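Local coordinates for helix-turn-helix transcriptional regulator (Pseudomonas aeruginosa, PDB 5XHX), which probably binds DNA as a LuxR-family quorum-sensing transcriptional regulator, this chain being its N-terminal ligand-binding domain without the DNA-binding helix-turn-helix part, at residues Ala121-Val133 / Cys142-Ile156. Numbering follows the deposited sequence.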
ATOM      1  N   ALA A 121      11.610   8.786 -29.629  1.00 37.09           N
ATOM      2  CA  ALA A 121      12.993   9.245 -29.570  1.00 40.71           C
ATOM      3  C   ALA A 121      13.185  10.306 -28.498  1.00 42.08           C
ATOM      4  O   ALA A 121      14.228  10.335 -27.834  1.00 45.56           O
ATOM      5  CB  ALA A 121      13.427   9.777 -30.939  1.00 45.85           C
ATOM      6  N   HIS A 122      12.180  11.148 -28.270  1.00 37.78           N
ATOM      7  CA  HIS A 122      12.341  12.182 -27.259  1.00 44.31           C
ATOM      8  C   HIS A 122      12.033  11.684 -25.846  1.00 45.82           C
ATOM      9  O   HIS A 122      12.829  11.899 -24.925  1.00 43.15           O
ATOM     10  CB  HIS A 122      11.458  13.387 -27.592  1.00 43.56           C
ATOM     11  CG  HIS A 122      11.640  14.533 -26.649  1.00 49.85           C
ATOM     12  ND1 HIS A 122      10.938  14.646 -25.467  1.00 54.11           N
ATOM     13  CD2 HIS A 122      12.468  15.604 -26.698  1.00 51.98           C
ATOM     14  CE1 HIS A 122      11.313  15.744 -24.837  1.00 54.07           C
ATOM     15  NE2 HIS A 122      12.237  16.347 -25.566  1.00 53.92           N
ATOM     16  N   TYR A 123      10.892  11.015 -25.655  1.00 40.38           N
ATOM     17  CA  TYR A 123      10.406  10.723 -24.308  1.00 43.47           C
ATOM     18  C   TYR A 123      10.868   9.383 -23.751  1.00 43.93           C
ATOM     19  O   TYR A 123      10.826   9.197 -22.530  1.00 46.48           O
ATOM     20  CB  TYR A 123       8.872  10.780 -24.277  1.00 43.55           C
ATOM     21  CG  TYR A 123       8.372  12.205 -24.272  1.00 44.42           C
ATOM     22  CD1 TYR A 123       8.396  12.963 -23.099  1.00 47.73           C
ATOM     23  CD2 TYR A 123       7.908  12.806 -25.435  1.00 45.76           C
ATOM     24  CE1 TYR A 123       7.956  14.278 -23.085  1.00 49.07           C
ATOM     25  CE2 TYR A 123       7.462  14.127 -25.431  1.00 47.40           C
ATOM     26  CZ  TYR A 123       7.490  14.855 -24.253  1.00 49.80           C
ATOM     27  OH  TYR A 123       7.054  16.165 -24.237  1.00 59.90           O
ATOM     28  N   VAL A 124      11.298   8.453 -24.603  1.00 40.15           N
ATOM     29  CA  VAL A 124      11.669   7.102 -24.198  1.00 41.79           C
ATOM     30  C   VAL A 124      13.137   6.815 -24.502  1.00 42.21           C
ATOM     31  O   VAL A 124      13.866   6.275 -23.661  1.00 38.28           O
ATOM     32  CB  VAL A 124      10.755   6.051 -24.869  1.00 36.45           C
ATOM     33  CG1 VAL A 124      11.090   4.661 -24.364  1.00 37.11           C
ATOM     34  CG2 VAL A 124       9.290   6.386 -24.600  1.00 32.89           C
ATOM     35  N   VAL A 125      13.585   7.174 -25.709  1.00 40.38           N
ATOM     36  CA  VAL A 125      14.979   7.210 -26.148  1.00 39.81           C
ATOM     37  C   VAL A 125      15.451   5.831 -26.598  1.00 38.61           C
ATOM     38  O   VAL A 125      15.711   5.632 -27.787  1.00 42.39           O
ATOM     39  CB  VAL A 125      15.919   7.803 -25.077  1.00 41.90           C
ATOM     40  CG1 VAL A 125      17.337   7.940 -25.639  1.00 43.73           C
ATOM     41  CG2 VAL A 125      15.404   9.156 -24.607  1.00 45.29           C
ATOM     42  N   THR A 126      15.574   4.863 -25.678  1.00 34.09           N
ATOM     43  CA  THR A 126      16.144   3.585 -26.107  1.00 36.61           C
ATOM     44  C   THR A 126      15.287   2.356 -25.807  1.00 35.24           C
ATOM     45  O   THR A 126      14.958   1.606 -26.731  1.00 33.56           O
ATOM     46  CB  THR A 126      17.537   3.385 -25.492  1.00 37.00           C
ATOM     47  OG1 THR A 126      18.430   4.389 -25.992  1.00 40.09           O
ATOM     48  CG2 THR A 126      18.084   2.024 -25.855  1.00 37.81           C
ATOM     49  N   ASP A 127      14.954   2.107 -24.535  1.00 33.04           N
ATOM     50  CA  ASP A 127      14.218   0.904 -24.158  1.00 30.54           C
ATOM     51  C   ASP A 127      13.049   1.278 -23.262  1.00 27.21           C
ATOM     52  O   ASP A 127      13.011   2.358 -22.673  1.00 28.38           O
ATOM     53  CB  ASP A 127      15.126  -0.122 -23.443  1.00 28.37           C
ATOM     54  CG  ASP A 127      14.602  -1.555 -23.543  1.00 32.63           C
ATOM     55  OD1 ASP A 127      13.555  -1.807 -24.201  1.00 30.81           O
ATOM     56  OD2 ASP A 127      15.252  -2.443 -22.966  1.00 28.44           O
ATOM     57  N   GLU A 128      12.090   0.362 -23.155  1.00 27.70           N
ATOM     58  CA  GLU A 128      10.893   0.642 -22.381  1.00 25.65           C
ATOM     59  C   GLU A 128      10.354  -0.653 -21.798  1.00 23.94           C
ATOM     60  O   GLU A 128      10.392  -1.697 -22.457  1.00 24.01           O
ATOM     61  CB  GLU A 128       9.806   1.304 -23.247  1.00 24.48           C
ATOM     62  CG  GLU A 128       8.721   2.004 -22.446  1.00 23.36           C
ATOM     63  CD  GLU A 128       7.647   2.657 -23.326  1.00 30.12           C
ATOM     64  OE1 GLU A 128       6.546   2.989 -22.801  1.00 27.29           O
ATOM     65  OE2 GLU A 128       7.900   2.817 -24.539  1.00 24.61           O
ATOM     66  N   VAL A 129       9.820  -0.571 -20.578  1.00 24.18           N
ATOM     67  CA  VAL A 129       8.943  -1.613 -20.060  1.00 25.10           C
ATOM     68  C   VAL A 129       7.690  -0.931 -19.556  1.00 22.69           C
ATOM     69  O   VAL A 129       7.679   0.263 -19.277  1.00 23.51           O
ATOM     70  CB  VAL A 129       9.564  -2.457 -18.921  1.00 27.25           C
ATOM     71  CG1 VAL A 129      10.829  -3.132 -19.379  1.00 21.73           C
ATOM     72  CG2 VAL A 129       9.814  -1.571 -17.681  1.00 25.26           C
ATOM     73  N   GLN A 130       6.637  -1.720 -19.401  1.00 23.77           N
ATOM     74  CA  GLN A 130       5.376  -1.191 -18.917  1.00 26.13           C
ATOM     75  C   GLN A 130       4.690  -2.245 -18.059  1.00 24.06           C
ATOM     76  O   GLN A 130       4.573  -3.399 -18.476  1.00 22.55           O
ATOM     77  CB  GLN A 130       4.494  -0.798 -20.109  1.00 22.77           C
ATOM     78  CG  GLN A 130       3.285   0.022 -19.799  1.00 32.56           C
ATOM     79  CD  GLN A 130       2.580   0.453 -21.072  1.00 26.15           C
ATOM     80  OE1 GLN A 130       2.813   1.545 -21.588  1.00 30.66           O
ATOM     81  NE2 GLN A 130       1.769  -0.430 -21.608  1.00 25.60           N
ATOM     82  N   TYR A 131       4.199  -1.835 -16.892  1.00 23.89           N
ATOM     83  CA  TYR A 131       3.208  -2.619 -16.159  1.00 24.72           C
ATOM     84  C   TYR A 131       1.812  -2.245 -16.649  1.00 23.16           C
ATOM     85  O   TYR A 131       1.459  -1.064 -16.641  1.00 24.00           O
ATOM     86  CB  TYR A 131       3.296  -2.352 -14.655  1.00 22.50           C
ATOM     87  CG  TYR A 131       4.535  -2.897 -13.952  1.00 23.23           C
ATOM     88  CD1 TYR A 131       4.569  -4.204 -13.454  1.00 23.62           C
ATOM     89  CD2 TYR A 131       5.647  -2.092 -13.763  1.00 24.43           C
ATOM     90  CE1 TYR A 131       5.702  -4.685 -12.778  1.00 24.27           C
ATOM     91  CE2 TYR A 131       6.765  -2.549 -13.095  1.00 23.52           C
ATOM     92  CZ  TYR A 131       6.788  -3.840 -12.604  1.00 23.72           C
ATOM     93  OH  TYR A 131       7.900  -4.275 -11.945  1.00 24.19           O
ATOM     94  N   ASN A 132       1.023  -3.250 -17.052  1.00 24.85           N
ATOM     95  CA  ASN A 132      -0.343  -3.072 -17.561  1.00 27.76           C
ATOM     96  C   ASN A 132      -1.326  -3.652 -16.562  1.00 27.47           C
ATOM     97  O   ASN A 132      -1.260  -4.851 -16.266  1.00 27.42           O
ATOM     98  CB  ASN A 132      -0.564  -3.791 -18.892  1.00 27.95           C
ATOM     99  CG  ASN A 132       0.029  -3.076 -20.055  1.00 30.45           C
ATOM    100  OD1 ASN A 132       1.015  -2.362 -19.912  1.00 28.71           O
ATOM    101  ND2 ASN A 132      -0.592  -3.238 -21.229  1.00 27.34           N
ATOM    102  N   VAL A 133      -2.251  -2.835 -16.086  1.00 27.51           N
ATOM    103  CA  VAL A 133      -3.250  -3.254 -15.113  1.00 27.69           C
ATOM    104  C   VAL A 133      -4.632  -2.990 -15.693  1.00 26.76           C
ATOM    105  O   VAL A 133      -5.073  -1.838 -15.756  1.00 27.06           O
ATOM    106  CB  VAL A 133      -3.059  -2.536 -13.768  1.00 30.89           C
ATOM    107  CG1 VAL A 133      -4.153  -2.948 -12.776  1.00 30.04           C
ATOM    108  CG2 VAL A 133      -1.661  -2.855 -13.226  1.00 29.69           C
ATOM    109  N   CYS A 142      -1.482   1.892 -17.012  1.00 25.20           N
ATOM    110  CA  CYS A 142      -0.139   1.500 -17.422  1.00 25.00           C
ATOM    111  C   CYS A 142       0.896   2.394 -16.771  1.00 24.70           C
ATOM    112  O   CYS A 142       0.722   3.616 -16.691  1.00 26.27           O
ATOM    113  CB  CYS A 142       0.024   1.569 -18.936  1.00 27.65           C
ATOM    114  SG  CYS A 142      -1.102   0.490 -19.817  1.00 27.37           S
ATOM    115  N   LEU A 143       1.973   1.777 -16.313  1.00 20.04           N
ATOM    116  CA  LEU A 143       3.133   2.495 -15.820  1.00 24.28           C
ATOM    117  C   LEU A 143       4.261   2.169 -16.779  1.00 26.73           C
ATOM    118  O   LEU A 143       4.736   1.031 -16.823  1.00 23.25           O
ATOM    119  CB  LEU A 143       3.494   2.104 -14.382  1.00 27.71           C
ATOM    120  CG  LEU A 143       4.858   2.666 -13.953  1.00 29.31           C
ATOM    121  CD1 LEU A 143       4.850   4.213 -13.965  1.00 26.02           C
ATOM    122  CD2 LEU A 143       5.243   2.116 -12.586  1.00 29.48           C
ATOM    123  N   SER A 144       4.664   3.163 -17.562  1.00 25.50           N
ATOM    124  CA  SER A 144       5.759   3.008 -18.504  1.00 26.71           C
ATOM    125  C   SER A 144       7.045   3.461 -17.836  1.00 27.23           C
ATOM    126  O   SER A 144       7.071   4.508 -17.191  1.00 28.64           O
ATOM    127  CB  SER A 144       5.505   3.843 -19.768  1.00 31.80           C
ATOM    128  OG  SER A 144       6.748   4.234 -20.337  1.00 39.82           O
ATOM    129  N   LEU A 145       8.098   2.662 -17.972  1.00 26.47           N
ATOM    130  CA  LEU A 145       9.421   3.015 -17.474  1.00 30.38           C
ATOM    131  C   LEU A 145      10.362   2.972 -18.666  1.00 28.71           C
ATOM    132  O   LEU A 145      10.517   1.917 -19.295  1.00 28.61           O
ATOM    133  CB  LEU A 145       9.894   2.047 -16.383  1.00 29.96           C
ATOM    134  CG  LEU A 145       8.955   1.777 -15.207  1.00 30.34           C
ATOM    135  CD1 LEU A 145       9.527   0.640 -14.345  1.00 31.27           C
ATOM    136  CD2 LEU A 145       8.742   3.018 -14.372  1.00 25.32           C
ATOM    137  N   GLY A 146      10.966   4.109 -18.990  1.00 31.55           N
ATOM    138  CA  GLY A 146      11.859   4.170 -20.136  1.00 31.44           C
ATOM    139  C   GLY A 146      13.312   4.264 -19.723  1.00 33.03           C
ATOM    140  O   GLY A 146      13.609   4.699 -18.607  1.00 33.22           O
ATOM    141  N   SER A 147      14.227   3.847 -20.601  1.00 33.53           N
ATOM    142  CA  SER A 147      15.658   3.950 -20.349  1.00 34.39           C
ATOM    143  C   SER A 147      16.359   4.452 -21.603  1.00 40.29           C
ATOM    144  O   SER A 147      15.975   4.095 -22.721  1.00 35.87           O
ATOM    145  CB  SER A 147      16.266   2.605 -19.944  1.00 35.22           C
ATOM    146  OG  SER A 147      17.625   2.734 -19.540  1.00 38.99           O
ATOM    147  N   GLU A 148      17.395   5.270 -21.405  1.00 41.37           N
ATOM    148  CA  GLU A 148      18.328   5.576 -22.485  1.00 43.66           C
ATOM    149  C   GLU A 148      19.296   4.426 -22.761  1.00 40.54           C
ATOM    150  O   GLU A 148      19.900   4.391 -23.837  1.00 43.36           O
ATOM    151  CB  GLU A 148      19.083   6.877 -22.168  1.00 42.37           C
ATOM    152  CG  GLU A 148      18.156   8.107 -22.195  1.00 41.09           C
ATOM    153  CD  GLU A 148      18.741   9.354 -21.538  1.00 51.22           C
ATOM    154  OE1 GLU A 148      19.969   9.411 -21.313  1.00 56.03           O
ATOM    155  OE2 GLU A 148      17.957  10.283 -21.238  1.00 49.80           O
ATOM    156  N   SER A 149      19.426   3.466 -21.846  1.00 39.38           N
ATOM    157  CA  SER A 149      20.114   2.215 -22.144  1.00 45.65           C
ATOM    158  C   SER A 149      19.085   1.081 -22.257  1.00 40.69           C
ATOM    159  O   SER A 149      17.888   1.332 -22.452  1.00 44.52           O
ATOM    160  CB  SER A 149      21.199   1.954 -21.087  1.00 43.43           C
ATOM    161  OG  SER A 149      20.792   2.389 -19.804  1.00 43.32           O
ATOM    162  N   ARG A 150      19.547  -0.160 -22.161  1.00 41.44           N
ATOM    163  CA  ARG A 150      18.674  -1.317 -22.309  1.00 41.11           C
ATOM    164  C   ARG A 150      18.369  -1.932 -20.950  1.00 42.64           C
ATOM    165  O   ARG A 150      19.220  -1.953 -20.057  1.00 40.91           O
ATOM    166  CB  ARG A 150      19.304  -2.366 -23.228  1.00 40.18           C
ATOM    167  CG  ARG A 150      19.368  -1.926 -24.685  1.00 47.52           C
ATOM    168  CD  ARG A 150      20.372  -2.726 -25.505  1.00 52.28           C
ATOM    169  NE  ARG A 150      21.752  -2.541 -25.045  1.00 69.64           N
ATOM    170  CZ  ARG A 150      22.414  -1.381 -25.040  1.00 66.45           C
ATOM    171  NH1 ARG A 150      21.848  -0.266 -25.498  1.00 66.84           N
ATOM    172  NH2 ARG A 150      23.660  -1.340 -24.583  1.00 71.54           N
ATOM    173  N   PHE A 151      17.139  -2.410 -20.795  1.00 35.09           N
ATOM    174  CA  PHE A 151      16.788  -3.245 -19.656  1.00 33.46           C
ATOM    175  C   PHE A 151      17.202  -4.668 -19.983  1.00 34.29           C
ATOM    176  O   PHE A 151      16.723  -5.237 -20.968  1.00 36.55           O
ATOM    177  CB  PHE A 151      15.285  -3.184 -19.368  1.00 31.34           C
ATOM    178  CG  PHE A 151      14.800  -1.833 -18.926  1.00 29.02           C
ATOM    179  CD1 PHE A 151      15.157  -1.318 -17.688  1.00 30.51           C
ATOM    180  CD2 PHE A 151      13.963  -1.090 -19.735  1.00 29.56           C
ATOM    181  CE1 PHE A 151      14.696  -0.087 -17.277  1.00 31.16           C
ATOM    182  CE2 PHE A 151      13.491   0.146 -19.328  1.00 27.87           C
ATOM    183  CZ  PHE A 151      13.851   0.644 -18.098  1.00 31.46           C
ATOM    184  N   GLY A 152      18.114  -5.232 -19.187  1.00 35.75           N
ATOM    185  CA  GLY A 152      18.581  -6.587 -19.409  1.00 37.82           C
ATOM    186  C   GLY A 152      17.742  -7.614 -18.661  1.00 31.23           C
ATOM    187  O   GLY A 152      16.812  -7.287 -17.924  1.00 30.82           O
ATOM    188  N   ALA A 153      18.098  -8.886 -18.860  1.00 30.34           N
ATOM    189  CA  ALA A 153      17.310  -9.974 -18.289  1.00 31.96           C
ATOM    190  C   ALA A 153      17.215  -9.852 -16.776  1.00 32.15           C
ATOM    191  O   ALA A 153      16.161 -10.119 -16.188  1.00 28.61           O
ATOM    192  CB  ALA A 153      17.910 -11.324 -18.677  1.00 33.49           C
ATOM    193  N   GLU A 154      18.302  -9.422 -16.133  1.00 30.80           N
ATOM    194  CA  GLU A 154      18.301  -9.265 -14.687  1.00 32.18           C
ATOM    195  C   GLU A 154      17.306  -8.197 -14.244  1.00 29.69           C
ATOM    196  O   GLU A 154      16.642  -8.348 -13.215  1.00 27.35           O
ATOM    197  CB  GLU A 154      19.712  -8.913 -14.210  1.00 33.15           C
ATOM    198  CG  GLU A 154      19.845  -8.775 -12.719  1.00 39.33           C
ATOM    199  CD  GLU A 154      21.286  -8.492 -12.304  1.00 46.37           C
ATOM    200  OE1 GLU A 154      22.212  -8.861 -13.064  1.00 43.46           O
ATOM    201  OE2 GLU A 154      21.483  -7.898 -11.226  1.00 56.99           O
ATOM    202  N   GLN A 155      17.207  -7.102 -14.998  1.00 30.30           N
ATOM    203  CA  GLN A 155      16.212  -6.078 -14.688  1.00 28.28           C
ATOM    204  C   GLN A 155      14.790  -6.591 -14.915  1.00 24.34           C
ATOM    205  O   GLN A 155      13.899  -6.353 -14.087  1.00 25.79           O
ATOM    206  CB  GLN A 155      16.472  -4.819 -15.525  1.00 33.73           C
ATOM    207  CG  GLN A 155      17.707  -4.012 -15.113  1.00 32.94           C
ATOM    208  CD  GLN A 155      19.009  -4.690 -15.506  1.00 41.28           C
ATOM    209  OE1 GLN A 155      19.140  -5.230 -16.609  1.00 41.74           O
ATOM    210  NE2 GLN A 155      19.971  -4.683 -14.596  1.00 43.96           N
ATOM    211  N   ILE A 156      14.546  -7.275 -16.036  1.00 26.12           N
ATOM    212  CA  ILE A 156      13.215  -7.840 -16.280  1.00 26.51           C
ATOM    213  C   ILE A 156      12.846  -8.814 -15.163  1.00 27.34           C
ATOM    214  O   ILE A 156      11.728  -8.795 -14.636  1.00 24.90           O
ATOM    215  CB  ILE A 156      13.150  -8.532 -17.651  1.00 27.21           C
ATOM    216  CG1 ILE A 156      13.501  -7.561 -18.788  1.00 30.12           C
ATOM    217  CG2 ILE A 156      11.760  -9.129 -17.857  1.00 28.48           C
ATOM    218  CD1 ILE A 156      12.641  -6.336 -18.835  1.00 28.67           C
TER
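C142 lays its CB and SG against the amide of Q130, with SG 3.5 Å from NE2. That same NE2 donates to N132 OD1, tying the two amides together beside the sulfur. L143 pairs with Y131 by two backbone bonds, and its CD2 and the CD1 of L145 lie near the tyrosine ring, L145 at the edge. On the Q130 face, a chi1 of 151°, roughly anti to the backbone N, swings S144 OG across to the extended E128 side chain, where it donates to OE1 at 2.8 Å, from above the carboxylate plane. L145 bonds V129 through both backbone groups, its N running nearly straight to V129 O (177° at the hydrogen), while L145 CB packs on V129 CG2. At S147 the carbonyl takes D127 N and, weakly, T126 N, a classic beta bulge; S147 OG closes an ST turn with S149 N and also bonds P41 O. E148 O accepts T126 OG1 at 2.6 Å, from well above its carbonyl plane. F151 N reaches the anti side of D127 OD2 at 2.9 Å; H101 NE2 binds this oxygen too, so two donors grip it. V129 CG1 touches both F151 CD2 and, at 3.7 Å, I156 CD1 on the first turn of helix 153-173. Together these contacts build an antiparallel beta hairpin, two inner strands of the central sheet in the alpha-beta-alpha ligand-binding domain of LuxR-type regulators.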